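Local coordinates for protein DNA-binding response regulator, merR family (Colwellia psychrerythraea, PDB 3CNB) that probably binds DNA as a two-component response regulator, this chain being its signal receiver domain with a predicted aspartate phosphorylation site, at residues I11-D16 and V57-L62; F20-T25 and I39-F44; E29-Y34 and K122-L127; D61-G66 and A89-L94; S71-I76 and L105-C110. All blocks are in the same frame, centred on the assembly; numbering follows the deposited sequence.

From the N terminus, contact 1 opens first and closes its loop at strand 57-61, pairing it with strand 10-14 at the middle of the sheet. Contact 2 is nested inside that loop and ties helix 18-31 to the end of strand 36-40. Contact 3 starts on the same helix but closes only at helix 117-129, so it crosses contacts 1 and 2 and encloses contacts 4 and 5. Contact 4 begins where contact 1 ends, sharing Asp-61 and Leu-62, and joins the loop after strand 57-61 to strand 86-91. Contact 5 crosses contact 4, setting helix 69-77 against the turn before strand 109-112.

Contact 1: I11-D16 and V57-L62; sequences ILIIED and VVMLDL
The carboxylates of Glu-15 and Asp-61 lie one over the other, their planes 25° apart. Glu-15 OE2 sits over the Asp-61 group, 3.3 Å from Asp-61 CG, while Glu-15 OE1 comes to 3.2 Å from Asp-61 OD2. These oxygens are all acceptors and make no bond to each other; Lys-113 forms salt bridges with Glu-15 OE2 and Asp-61 OD1, which probably offsets the crowding of like charges. Asp-16 approaches Asp-61 OD2 from beside, its OD1 3.9 Å away and its plane turned by 60°; its other oxygen is bonded to the backbone N of Val-65. With CG trans to the backbone N (chi1 176°), Glu-15 bends at chi2 and folds back over Asp-61. Shortening Glu-15 to an alanine would probably leave Lys-113 with one acidic mate fewer and Asp-17 N without its carboxylate acceptor.

Behind this acidic end the two strands run parallel in register. Leu-12 N bonds to Val-57 O at 2.9 Å and Ile-14 N to Met-59 O at 2.8 Å, with Met-59 N and Asp-61 N answering to Leu-12 O and Ile-14 O. On one face Ile-11 CG1 lies alongside Val-57 CB at 3.9 Å and Ile-13 runs beside Met-59; on the other, Ile-14 CD1 meets Leu-60 CD1 at 4.0 Å. Two buried central strands that deliver acidic side chains at their C-terminal ends are the hallmark of the CheY-like receiver fold. Here Asp-61, the predicted phosphorylation site, is unmodified within that acidic pocket.

Contact 2: F20-T25 and I39-F44; sequences FADMLT and IAYNPF
Ile-39 rests its two branches on different parts of helix 18-31. Its chi1 of -50° turns CG1 to the helix, and an extended chi2 carries CD1 across to Thr-25, 3.2 Å from Thr-25 OG1, while CG2 meets Ala-21 CB at 3.9 Å. The same CG2 also covers one face of the Tyr-41 ring, 3.6 Å above its plane and displaced toward the rim, so a single methyl is shared by the helix and the aromatic ring.

Thr-25 turns its hydroxyl back along the helix, with OG1 beside its own backbone N (chi1 -62°). From there OG1 donates to Ala-21 O, which also accepts from Thr-25 N; the modelled 2.5 Å between Thr-25 OG1 and Ala-21 O is short, and its exact value is doubtful. A valine at Thr-25 would remove this donor and is likely to leave Ala-21 O with the main-chain bond alone.

Tyr-41 reaches over with CE1 4.0 Å from Ala-21 CB, and its hydroxyl donates a weak hydrogen bond to Asp-22 OD1 at 3.2 Å. The carboxylate stands steeply to the ring, 75° between planes. Asp-22 is held more firmly from its other oxygen, OD2, by a salt bridge to Lys-18 one turn earlier.

The contact joins the helix of the beta-alpha-beta unit strand 10-14, helix 18-31, strand 36-40 to the end of its second strand. Thr-25 touches Ile-13 of the first of these strands, and Ala-40 faces helix 43-52 beyond the sheet.

Contact 3: E29-Y34 and K122-L127; sequences ENLFPY and KTIKQL
Helices 18-31 and 117-129 lie side by side against one face of the central sheet of the receiver fold, and Leu-31 and Phe-32 at the end of the first meet Ile-124 and Lys-125 of the second. Ile-124 CG2 is the meeting point. It is 3.7 Å from Leu-31 CD1 and 4.0 Å from Phe-32 CE1, the methyl lying near the plane of the ring, at its edge. Ile-124 carries CG2 between its backbone N and carbonyl carbon, a consequence of CG1 being trans to N (chi1 -166°), and this turns the methyl toward the neighbouring helix while CD1 stretches past it to touch Val-57 of the sheet.

The leucine and isoleucine side chains overlap alongside one another, each reaching toward the other's backbone. The other methyl of Leu-31, CD2, packs on the aliphatic part of Lys-125, 3.7 Å from Lys-125 CD. In Lys-125, chi1 (-71°) puts CG, and the bend at chi2 puts CD, against the leucine; the further bend at chi3 turns the end of the chain. Lys-125 CG also lies 4.1 Å from Phe-32 CZ.

Phe-32 is the first residue to leave the helix, and its side chain swings inward from there. Phe-9 meets its ring edge-to-face, and Ile-11 of strand 10-14 also touches it.

Chemically the contact is hydrocarbon against hydrocarbon. It should depend on shape and burial, with the lysine lending its methylenes to the interface while its ammonium group keeps a long, weak pairing with Glu-121 of its own helix.

Contact 4: D61-G66 and A89-L94; sequences DLMMVG and AMTGAL
Met-63 sends its side chain across to Thr-91 and Gly-92. From CB, directed at strand 86-91, the chain passes to CG, which lies 3.5 Å from Thr-91 OG1; the two side chains cross at about a right angle. SD comes next, 3.9 Å from the same hydroxyl oxygen and equally near Gly-92 N. The terminal CE ends on the glycine, 3.5 Å from Gly-92 N and 3.7 Å from Gly-92 CA. A bend at chi3 (-42°), after a nearly extended chi2, brings this methyl down onto the backbone. The absence of a side chain at Gly-92 makes the fit possible, since a beta carbon there would collide with Met-63 CE. The methyl also helps to bury Gly-92 N, which has no hydrogen-bond partner in the model.

Just before it, Leu-62 continues the sheet for one more bond: its N donates to Met-90 O at 2.9 Å, almost straight at 175°. Its side chain turns to the other strand and sets CG 4.1 Å from Ala-89 CB. Met-90, extended through chi2, brings its CE beside Asp-61 on the same face of the sheet, 4.0 Å from Asp-61 CB. In receiver domains a serine or threonine at the end of this strand commonly responds to phosphorylation, and Thr-91 fits that position.

The contact joins the loop between strand 57-61 and helix 69-77 to strand 86-91. Helix 96-104 covers Leu-62 and Ala-89 through Ile-102, helix 18-31 meets Met-90 on the other face, and strand 109-112 flanks Thr-91 through Cys-110.

Contact 5: S71-I76 and L105-C110; sequences SICHRI and LGAETC
His-74 and Leu-105 cross at about a right angle, with one leucine methyl pressed to the root of the imidazole. Leu-105 CD2 is 3.8 Å from His-74 CB and no farther from His-74 ND1, approaching the ring obliquely. Beyond this touch, a water lies in the plane of the imidazole at its edge, 3.2 Å from His-74 ND1, and donates to Leu-105 O at 2.8 Å. The same two residues are thus joined by an apolar contact and by a solvent bridge.

One residue earlier, Cys-73 carries SG trans to its backbone N (chi1 -177°), and the sulfur comes down on the turn that follows helix 96-104. It sits 3.9 Å from Ala-107 CB and 3.5 Å from Ala-107 N, with Leu-105 O at 3.8 Å. Gly-106 shapes that turn: its positive phi (117°) ends the helix in a Schellman motif and passes the chain on to Ala-107.

Helix 69-77 is thereby set against the link between helix 96-104 and strand 109-112. Ile-102 of helix 96-104 touches both Cys-73 and Ala-107, and Val-87 of strand 86-91 touches Cys-73 and Ile-76.

Contact 1: I11-D16 and V57-L62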
# COMPACT_ATOMS: atom_id res chain seq x y z
N ILE A 11 3.25 -0.06 8.96
CA ILE A 11 2.66 0.18 7.65
C ILE A 11 3.56 1.10 6.87
O ILE A 11 3.98 2.13 7.39
CB ILE A 11 1.25 0.82 7.74
CG1 ILE A 11 0.26 -0.14 8.40
CG2 ILE A 11 0.70 1.20 6.35
CD1 ILE A 11 -0.95 0.55 8.97
N LEU A 12 3.85 0.74 5.62
CA LEU A 12 4.59 1.59 4.69
C LEU A 12 3.68 2.12 3.58
O LEU A 12 3.05 1.35 2.85
CB LEU A 12 5.77 0.81 4.06
CG LEU A 12 7.05 1.41 3.44
CD1 LEU A 12 7.31 0.76 2.07
CD2 LEU A 12 7.08 2.93 3.34
N ILE A 13 3.66 3.44 3.44
CA ILE A 13 2.87 4.10 2.41
C ILE A 13 3.79 4.58 1.31
O ILE A 13 4.69 5.38 1.56
CB ILE A 13 2.06 5.32 2.98
CG1 ILE A 13 1.01 4.85 3.98
CG2 ILE A 13 1.40 6.16 1.86
CD1 ILE A 13 0.62 5.94 4.96
N ILE A 14 3.57 4.10 0.11
CA ILE A 14 4.27 4.53 -1.07
C ILE A 14 3.43 5.46 -1.91
O ILE A 14 2.52 5.05 -2.55
CB ILE A 14 4.70 3.34 -1.88
CG1 ILE A 14 5.70 2.50 -1.11
CG2 ILE A 14 5.26 3.77 -3.15
CD1 ILE A 14 5.84 1.14 -1.53
N GLU A 15 3.77 6.73 -1.90
CA GLU A 15 2.93 7.79 -2.42
C GLU A 15 3.65 9.13 -2.63
O GLU A 15 4.12 9.69 -1.70
CB GLU A 15 1.76 7.97 -1.47
CG GLU A 15 0.82 9.08 -1.77
CD GLU A 15 0.11 8.90 -3.05
OE1 GLU A 15 0.35 9.68 -3.94
OE2 GLU A 15 -0.65 8.00 -3.20
N ASP A 16 3.71 9.65 -3.84
CA ASP A 16 4.38 10.92 -4.06
C ASP A 16 3.60 12.18 -3.82
O ASP A 16 4.17 13.23 -3.73
CB ASP A 16 5.21 11.00 -5.35
CG ASP A 16 4.43 10.65 -6.57
OD1 ASP A 16 3.26 10.40 -6.41
OD2 ASP A 16 4.97 10.62 -7.66
N VAL A 57 2.04 -4.13 6.21
CA VAL A 57 1.12 -3.65 5.20
C VAL A 57 1.82 -2.61 4.33
O VAL A 57 2.50 -1.72 4.86
CB VAL A 57 -0.16 -3.00 5.84
CG1 VAL A 57 -1.11 -2.49 4.76
CG2 VAL A 57 -0.91 -4.00 6.74
N VAL A 58 1.70 -2.73 3.01
CA VAL A 58 2.05 -1.57 2.15
C VAL A 58 0.89 -1.05 1.32
O VAL A 58 0.20 -1.81 0.61
CB VAL A 58 3.38 -1.68 1.26
CG1 VAL A 58 4.40 -2.67 1.79
CG2 VAL A 58 3.10 -1.84 -0.25
N MET A 59 0.70 0.26 1.42
CA MET A 59 -0.23 0.99 0.60
C MET A 59 0.57 1.49 -0.60
O MET A 59 1.48 2.30 -0.46
CB MET A 59 -0.85 2.15 1.39
CG MET A 59 -1.41 1.74 2.77
SD MET A 59 -2.99 0.87 2.71
CE MET A 59 -4.01 2.10 1.95
N LEU A 60 0.20 1.00 -1.77
CA LEU A 60 0.97 1.20 -2.98
C LEU A 60 0.24 2.06 -4.02
O LEU A 60 -0.75 1.62 -4.63
CB LEU A 60 1.33 -0.17 -3.57
CG LEU A 60 2.12 -0.24 -4.88
CD1 LEU A 60 3.54 0.23 -4.66
CD2 LEU A 60 2.12 -1.64 -5.44
N ASP A 61 0.72 3.27 -4.25
CA ASP A 61 0.18 4.10 -5.32
C ASP A 61 0.77 3.67 -6.67
O ASP A 61 1.99 3.74 -6.87
CB ASP A 61 0.45 5.58 -5.01
CG ASP A 61 -0.07 6.53 -6.08
OD1 ASP A 61 -1.13 6.27 -6.70
OD2 ASP A 61 0.59 7.57 -6.30
N LEU A 62 -0.09 3.22 -7.57
CA LEU A 62 0.29 2.76 -8.90
C LEU A 62 0.58 3.88 -9.92
O LEU A 62 0.71 3.62 -11.13
CB LEU A 62 -0.79 1.84 -9.49
CG LEU A 62 -1.29 0.61 -8.75
CD1 LEU A 62 -2.24 -0.21 -9.63
CD2 LEU A 62 -0.08 -0.21 -8.31

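Contact 2: F20-T25 and I39-F44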
# COMPACT_ATOMS: atom_id res chain seq x y z
N PHE A 20 -1.89 14.13 0.33
CA PHE A 20 -2.60 12.86 0.42
C PHE A 20 -1.88 11.83 1.31
O PHE A 20 -2.52 11.14 2.10
CB PHE A 20 -2.86 12.26 -0.97
CG PHE A 20 -3.66 10.99 -0.93
CD1 PHE A 20 -4.99 10.99 -0.49
CD2 PHE A 20 -3.07 9.77 -1.28
CE1 PHE A 20 -5.71 9.79 -0.42
CE2 PHE A 20 -3.78 8.58 -1.23
CZ PHE A 20 -5.10 8.58 -0.79
N ALA A 21 -0.55 11.75 1.18
CA ALA A 21 0.25 10.86 2.01
C ALA A 21 0.14 11.18 3.49
O ALA A 21 0.18 10.27 4.32
CB ALA A 21 1.73 10.87 1.57
N ASP A 22 -0.00 12.47 3.81
CA ASP A 22 -0.11 12.91 5.21
C ASP A 22 -1.52 12.63 5.73
O ASP A 22 -1.70 12.36 6.92
CB ASP A 22 0.18 14.42 5.36
CG ASP A 22 1.66 14.78 5.09
OD1 ASP A 22 2.50 13.89 4.82
OD2 ASP A 22 1.97 16.00 5.12
N MET A 23 -2.51 12.70 4.84
CA MET A 23 -3.91 12.43 5.19
C MET A 23 -4.14 10.94 5.43
O MET A 23 -4.72 10.55 6.45
CB MET A 23 -4.87 12.98 4.12
CG MET A 23 -6.26 12.30 4.13
SD MET A 23 -7.46 13.00 2.99
CE MET A 23 -7.28 14.74 3.47
N LEU A 24 -3.67 10.12 4.48
CA LEU A 24 -3.69 8.67 4.65
C LEU A 24 -2.94 8.23 5.91
O LEU A 24 -3.38 7.33 6.62
CB LEU A 24 -3.10 7.98 3.41
CG LEU A 24 -3.14 6.45 3.35
CD1 LEU A 24 -4.56 5.92 3.50
CD2 LEU A 24 -2.53 5.96 2.07
N THR A 25 -1.82 8.89 6.20
CA THR A 25 -1.02 8.56 7.39
C THR A 25 -1.81 8.88 8.64
O THR A 25 -1.85 8.07 9.57
CB THR A 25 0.35 9.34 7.43
OG1 THR A 25 1.13 8.97 6.29
CG2 THR A 25 1.13 9.01 8.68
N ILE A 39 6.22 6.82 5.46
CA ILE A 39 5.99 7.23 4.08
C ILE A 39 7.27 7.20 3.25
O ILE A 39 8.30 7.70 3.67
CB ILE A 39 5.37 8.66 3.97
CG1 ILE A 39 4.16 8.82 4.88
CG2 ILE A 39 4.97 8.95 2.54
CD1 ILE A 39 3.83 10.27 5.19
N ALA A 40 7.16 6.61 2.06
CA ALA A 40 8.17 6.73 1.04
C ALA A 40 7.59 7.61 -0.07
O ALA A 40 6.58 7.27 -0.71
CB ALA A 40 8.54 5.37 0.54
N TYR A 41 8.23 8.77 -0.28
CA TYR A 41 7.74 9.79 -1.20
C TYR A 41 8.27 9.63 -2.61
O TYR A 41 7.85 10.35 -3.51
CB TYR A 41 8.13 11.19 -0.71
CG TYR A 41 7.40 11.66 0.53
CD1 TYR A 41 6.05 12.00 0.48
CD2 TYR A 41 8.07 11.78 1.74
CE1 TYR A 41 5.38 12.44 1.63
CE2 TYR A 41 7.41 12.22 2.88
CZ TYR A 41 6.07 12.55 2.82
OH TYR A 41 5.44 12.99 3.96
N ASN A 42 9.20 8.71 -2.80
CA ASN A 42 9.85 8.55 -4.10
C ASN A 42 10.25 7.10 -4.27
O ASN A 42 10.29 6.39 -3.28
CB ASN A 42 11.07 9.48 -4.19
CG ASN A 42 12.13 9.18 -3.15
OD1 ASN A 42 12.76 8.12 -3.17
ND2 ASN A 42 12.33 10.13 -2.24
N PRO A 43 10.56 6.65 -5.52
CA PRO A 43 10.86 5.22 -5.73
C PRO A 43 12.04 4.63 -4.94
O PRO A 43 11.97 3.46 -4.56
CB PRO A 43 11.11 5.13 -7.24
CG PRO A 43 10.51 6.37 -7.83
CD PRO A 43 10.66 7.42 -6.78
N PHE A 44 13.10 5.40 -4.70
CA PHE A 44 14.27 4.87 -4.00
C PHE A 44 13.93 4.58 -2.56
O PHE A 44 14.25 3.51 -2.02
CB PHE A 44 15.48 5.84 -4.04
CG PHE A 44 16.66 5.35 -3.23
CD1 PHE A 44 17.64 4.55 -3.82
CD2 PHE A 44 16.77 5.66 -1.87
CE1 PHE A 44 18.73 4.08 -3.08
CE2 PHE A 44 17.83 5.19 -1.11
CZ PHE A 44 18.83 4.40 -1.71

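Contact 3: E29-Y34 and K122-L127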
# COMPACT_ATOMS: atom_id res chain seq x y z
N GLU A 29 -3.11 6.34 11.47
CA GLU A 29 -2.71 6.54 12.89
C GLU A 29 -3.91 6.64 13.82
O GLU A 29 -3.86 6.13 14.94
CB GLU A 29 -1.80 7.76 13.08
CG GLU A 29 -0.42 7.57 12.42
CD GLU A 29 0.51 8.75 12.54
OE1 GLU A 29 0.04 9.90 12.69
OE2 GLU A 29 1.74 8.52 12.45
N ASN A 30 -4.96 7.33 13.37
CA ASN A 30 -6.25 7.37 14.08
C ASN A 30 -6.79 5.96 14.29
O ASN A 30 -7.19 5.60 15.38
CB ASN A 30 -7.30 8.20 13.31
CG ASN A 30 -6.96 9.68 13.25
OD1 ASN A 30 -6.04 10.14 13.91
ND2 ASN A 30 -7.70 10.43 12.42
N LEU A 31 -6.78 5.16 13.21
CA LEU A 31 -7.29 3.79 13.21
C LEU A 31 -6.44 2.84 14.05
O LEU A 31 -6.97 1.97 14.73
CB LEU A 31 -7.31 3.26 11.76
CG LEU A 31 -8.56 2.63 11.17
CD1 LEU A 31 -8.17 1.93 9.88
CD2 LEU A 31 -9.26 1.67 12.12
N PHE A 32 -5.12 2.99 13.99
CA PHE A 32 -4.23 2.10 14.71
C PHE A 32 -3.24 2.93 15.52
O PHE A 32 -2.13 3.17 15.04
CB PHE A 32 -3.43 1.20 13.75
CG PHE A 32 -4.28 0.38 12.81
CD1 PHE A 32 -4.33 0.68 11.45
CD2 PHE A 32 -4.98 -0.74 13.26
CE1 PHE A 32 -5.10 -0.07 10.56
CE2 PHE A 32 -5.76 -1.51 12.38
CZ PHE A 32 -5.82 -1.18 11.03
N PRO A 33 -3.62 3.36 16.76
CA PRO A 33 -2.80 4.25 17.59
C PRO A 33 -1.44 3.68 18.01
O PRO A 33 -0.56 4.43 18.42
CB PRO A 33 -3.67 4.47 18.84
CG PRO A 33 -5.04 4.11 18.43
CD PRO A 33 -4.86 2.99 17.45
N TYR A 34 -1.26 2.36 17.89
CA TYR A 34 0.00 1.71 18.23
C TYR A 34 0.83 1.23 17.02
O TYR A 34 1.91 0.67 17.20
CB TYR A 34 -0.24 0.55 19.22
CG TYR A 34 -0.88 1.00 20.51
CD1 TYR A 34 -0.12 1.61 21.51
CD2 TYR A 34 -2.25 0.84 20.72
CE1 TYR A 34 -0.70 2.04 22.69
CE2 TYR A 34 -2.85 1.28 21.91
CZ TYR A 34 -2.07 1.87 22.89
OH TYR A 34 -2.65 2.31 24.06
N LYS A 122 -12.84 -0.63 6.91
CA LYS A 122 -13.30 -2.03 7.05
C LYS A 122 -12.28 -3.00 6.50
O LYS A 122 -11.94 -3.99 7.15
CB LYS A 122 -14.58 -2.21 6.24
CG LYS A 122 -15.32 -3.52 6.46
CD LYS A 122 -16.58 -3.25 7.25
CE LYS A 122 -17.52 -4.42 7.24
NZ LYS A 122 -18.85 -3.94 7.69
N THR A 123 -11.80 -2.70 5.29
CA THR A 123 -10.90 -3.57 4.52
C THR A 123 -9.59 -3.81 5.23
O THR A 123 -9.25 -4.95 5.49
CB THR A 123 -10.64 -3.00 3.11
OG1 THR A 123 -11.88 -2.84 2.43
CG2 THR A 123 -9.76 -3.92 2.29
N ILE A 124 -8.88 -2.74 5.58
CA ILE A 124 -7.57 -2.91 6.23
C ILE A 124 -7.66 -3.61 7.58
O ILE A 124 -6.80 -4.43 7.90
CB ILE A 124 -6.74 -1.57 6.32
CG1 ILE A 124 -5.28 -1.87 6.68
CG2 ILE A 124 -7.36 -0.58 7.32
CD1 ILE A 124 -4.33 -0.67 6.50
N LYS A 125 -8.70 -3.32 8.37
CA LYS A 125 -8.91 -4.01 9.64
C LYS A 125 -9.12 -5.52 9.43
O LYS A 125 -8.51 -6.35 10.10
CB LYS A 125 -10.10 -3.40 10.38
CG LYS A 125 -9.84 -2.02 10.94
CD LYS A 125 -10.57 -1.83 12.27
CE LYS A 125 -12.03 -1.50 12.09
NZ LYS A 125 -12.71 -1.36 13.41
N GLN A 126 -10.00 -5.86 8.49
CA GLN A 126 -10.21 -7.25 8.11
C GLN A 126 -8.89 -7.93 7.76
O GLN A 126 -8.53 -8.95 8.35
CB GLN A 126 -11.18 -7.35 6.93
CG GLN A 126 -11.78 -8.72 6.73
CD GLN A 126 -11.23 -9.43 5.50
OE1 GLN A 126 -11.14 -8.84 4.42
NE2 GLN A 126 -10.86 -10.69 5.67
N LEU A 127 -8.18 -7.37 6.79
CA LEU A 127 -6.92 -7.97 6.30
C LEU A 127 -5.87 -8.17 7.38
O LEU A 127 -5.15 -9.17 7.35
CB LEU A 127 -6.34 -7.17 5.12
CG LEU A 127 -7.17 -7.23 3.83
CD1 LEU A 127 -6.75 -6.13 2.86
CD2 LEU A 127 -7.10 -8.61 3.15

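Contact 4: D61-G66 and A89-L94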
# COMPACT_ATOMS: atom_id res chain seq x y z
N ASP A 61 0.72 3.27 -4.25
CA ASP A 61 0.18 4.10 -5.32
C ASP A 61 0.77 3.67 -6.67
O ASP A 61 1.99 3.74 -6.87
CB ASP A 61 0.45 5.58 -5.01
CG ASP A 61 -0.07 6.53 -6.08
OD1 ASP A 61 -1.13 6.27 -6.70
OD2 ASP A 61 0.59 7.57 -6.30
N LEU A 62 -0.09 3.22 -7.57
CA LEU A 62 0.29 2.76 -8.90
C LEU A 62 0.58 3.88 -9.92
O LEU A 62 0.71 3.62 -11.13
CB LEU A 62 -0.79 1.84 -9.49
CG LEU A 62 -1.29 0.61 -8.75
CD1 LEU A 62 -2.24 -0.21 -9.63
CD2 LEU A 62 -0.08 -0.21 -8.31
N MET A 63 0.63 5.12 -9.45
CA MET A 63 0.86 6.24 -10.36
C MET A 63 1.96 7.13 -9.84
O MET A 63 2.06 8.30 -10.23
CB MET A 63 -0.44 7.03 -10.57
CG MET A 63 -1.51 6.25 -11.32
SD MET A 63 -2.69 7.30 -12.14
CE MET A 63 -2.97 8.55 -10.88
N MET A 64 2.79 6.57 -8.95
CA MET A 64 4.00 7.24 -8.50
C MET A 64 4.88 7.40 -9.74
O MET A 64 5.03 6.46 -10.53
CB MET A 64 4.71 6.48 -7.36
CG MET A 64 6.12 7.00 -7.04
SD MET A 64 6.99 6.33 -5.62
CE MET A 64 6.20 7.31 -4.37
N VAL A 65 5.38 8.62 -9.94
CA VAL A 65 6.17 8.98 -11.11
C VAL A 65 7.54 8.33 -11.00
O VAL A 65 8.21 8.45 -9.98
CB VAL A 65 6.29 10.53 -11.24
CG1 VAL A 65 7.19 10.94 -12.40
CG2 VAL A 65 4.91 11.17 -11.39
N GLY A 66 7.93 7.59 -12.04
CA GLY A 66 9.27 6.98 -12.07
C GLY A 66 9.38 5.61 -11.40
O GLY A 66 10.49 5.17 -11.09
N ALA A 89 -3.23 -1.84 -3.26
CA ALA A 89 -2.99 -0.86 -4.32
C ALA A 89 -3.97 0.32 -4.26
O ALA A 89 -5.10 0.19 -3.83
CB ALA A 89 -3.04 -1.52 -5.69
N MET A 90 -3.50 1.48 -4.72
CA MET A 90 -4.32 2.68 -4.92
C MET A 90 -3.97 3.24 -6.30
O MET A 90 -2.82 3.14 -6.73
CB MET A 90 -4.00 3.77 -3.87
CG MET A 90 -3.69 3.29 -2.47
SD MET A 90 -3.35 4.67 -1.40
CE MET A 90 -1.60 4.93 -1.68
N THR A 91 -4.94 3.82 -6.98
CA THR A 91 -4.71 4.44 -8.30
C THR A 91 -5.77 5.51 -8.62
O THR A 91 -6.86 5.47 -8.07
CB THR A 91 -4.58 3.39 -9.46
OG1 THR A 91 -4.06 4.03 -10.62
CG2 THR A 91 -5.92 2.71 -9.79
N GLY A 92 -5.43 6.46 -9.48
CA GLY A 92 -6.38 7.49 -9.93
C GLY A 92 -7.44 6.86 -10.80
O GLY A 92 -8.50 6.45 -10.32
N ALA A 93 -7.15 6.76 -12.10
CA ALA A 93 -8.08 6.13 -13.02
C ALA A 93 -8.10 4.60 -12.88
O ALA A 93 -7.24 3.91 -13.45
CB ALA A 93 -7.78 6.56 -14.47
N LEU A 94 -9.05 4.08 -12.09
CA LEU A 94 -9.36 2.65 -12.07
C LEU A 94 -9.90 2.21 -13.42
O LEU A 94 -10.90 2.76 -13.90
CB LEU A 94 -10.45 2.30 -11.05
CG LEU A 94 -10.30 1.95 -9.57
CD1 LEU A 94 -11.54 1.21 -9.09
CD2 LEU A 94 -9.09 1.13 -9.29

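Contact 5: S71-I76 and L105-C110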
# COMPACT_ATOMS: atom_id res chain seq x y z
N SER A 71 5.14 -3.96 -11.23
CA SER A 71 6.40 -4.66 -11.06
C SER A 71 6.81 -4.74 -9.58
O SER A 71 7.23 -5.80 -9.10
CB SER A 71 7.48 -3.91 -11.87
OG SER A 71 8.41 -4.82 -12.42
N ILE A 72 6.70 -3.61 -8.88
CA ILE A 72 6.99 -3.48 -7.46
C ILE A 72 6.12 -4.45 -6.64
O ILE A 72 6.62 -5.18 -5.77
CB ILE A 72 6.81 -2.02 -6.98
CG1 ILE A 72 8.10 -1.22 -7.21
CG2 ILE A 72 6.64 -1.96 -5.45
CD1 ILE A 72 8.39 -0.75 -8.58
N CYS A 73 4.83 -4.47 -6.95
CA CYS A 73 3.89 -5.41 -6.29
C CYS A 73 4.28 -6.86 -6.52
O CYS A 73 4.32 -7.67 -5.59
CB CYS A 73 2.47 -5.19 -6.80
SG CYS A 73 1.23 -6.25 -5.98
N HIS A 74 4.59 -7.19 -7.77
CA HIS A 74 5.07 -8.52 -8.12
C HIS A 74 6.34 -8.88 -7.34
O HIS A 74 6.41 -9.96 -6.75
CB HIS A 74 5.32 -8.60 -9.62
CG HIS A 74 5.77 -9.94 -10.09
ND1 HIS A 74 5.16 -11.11 -9.69
CD2 HIS A 74 6.76 -10.31 -10.94
CE1 HIS A 74 5.75 -12.14 -10.27
NE2 HIS A 74 6.72 -11.67 -11.04
N ARG A 75 7.32 -7.97 -7.31
CA ARG A 75 8.55 -8.18 -6.51
C ARG A 75 8.29 -8.39 -5.03
O ARG A 75 8.95 -9.22 -4.41
CB ARG A 75 9.58 -7.04 -6.70
CG ARG A 75 10.87 -7.15 -5.85
CD ARG A 75 10.81 -6.29 -4.57
NE ARG A 75 11.98 -6.46 -3.71
CZ ARG A 75 12.06 -7.30 -2.68
NH1 ARG A 75 11.02 -8.05 -2.33
NH2 ARG A 75 13.18 -7.38 -1.97
N ILE A 76 7.36 -7.63 -4.44
CA ILE A 76 7.03 -7.79 -3.02
C ILE A 76 6.43 -9.18 -2.76
O ILE A 76 6.88 -9.91 -1.87
CB ILE A 76 6.05 -6.70 -2.47
CG1 ILE A 76 6.76 -5.35 -2.39
CG2 ILE A 76 5.49 -7.11 -1.05
CD1 ILE A 76 5.85 -4.13 -2.40
N LEU A 105 -1.11 -9.93 -9.61
CA LEU A 105 0.28 -9.76 -9.17
C LEU A 105 0.49 -9.85 -7.66
O LEU A 105 1.63 -9.79 -7.19
CB LEU A 105 0.87 -8.47 -9.75
CG LEU A 105 1.14 -8.60 -11.25
CD1 LEU A 105 1.46 -7.27 -11.89
CD2 LEU A 105 2.26 -9.63 -11.57
N GLY A 106 -0.61 -10.02 -6.90
CA GLY A 106 -0.52 -10.24 -5.46
C GLY A 106 -1.15 -9.21 -4.51
O GLY A 106 -1.24 -9.48 -3.32
N ALA A 107 -1.57 -8.06 -5.02
CA ALA A 107 -2.32 -7.08 -4.21
C ALA A 107 -3.68 -7.66 -3.76
O ALA A 107 -4.29 -8.43 -4.50
CB ALA A 107 -2.55 -5.80 -5.01
N GLU A 108 -4.14 -7.31 -2.55
CA GLU A 108 -5.43 -7.84 -2.04
C GLU A 108 -6.59 -7.24 -2.82
O GLU A 108 -7.63 -7.88 -3.04
CB GLU A 108 -5.64 -7.51 -0.55
CG GLU A 108 -4.62 -8.10 0.37
CD GLU A 108 -4.52 -9.59 0.25
OE1 GLU A 108 -5.57 -10.26 0.08
OE2 GLU A 108 -3.38 -10.09 0.33
N THR A 109 -6.38 -5.99 -3.22
CA THR A 109 -7.40 -5.19 -3.84
C THR A 109 -6.79 -3.88 -4.31
O THR A 109 -5.62 -3.60 -4.06
CB THR A 109 -8.57 -4.92 -2.85
OG1 THR A 109 -9.66 -4.30 -3.56
CG2 THR A 109 -8.12 -4.06 -1.65
N CYS A 110 -7.60 -3.09 -5.01
CA CYS A 110 -7.14 -1.83 -5.53
C CYS A 110 -8.22 -0.77 -5.30
O CYS A 110 -9.37 -0.97 -5.65
CB CYS A 110 -6.77 -1.98 -7.00
SG CYS A 110 -6.13 -0.47 -7.77
O HOH W 1 3.03 -12.20 -7.61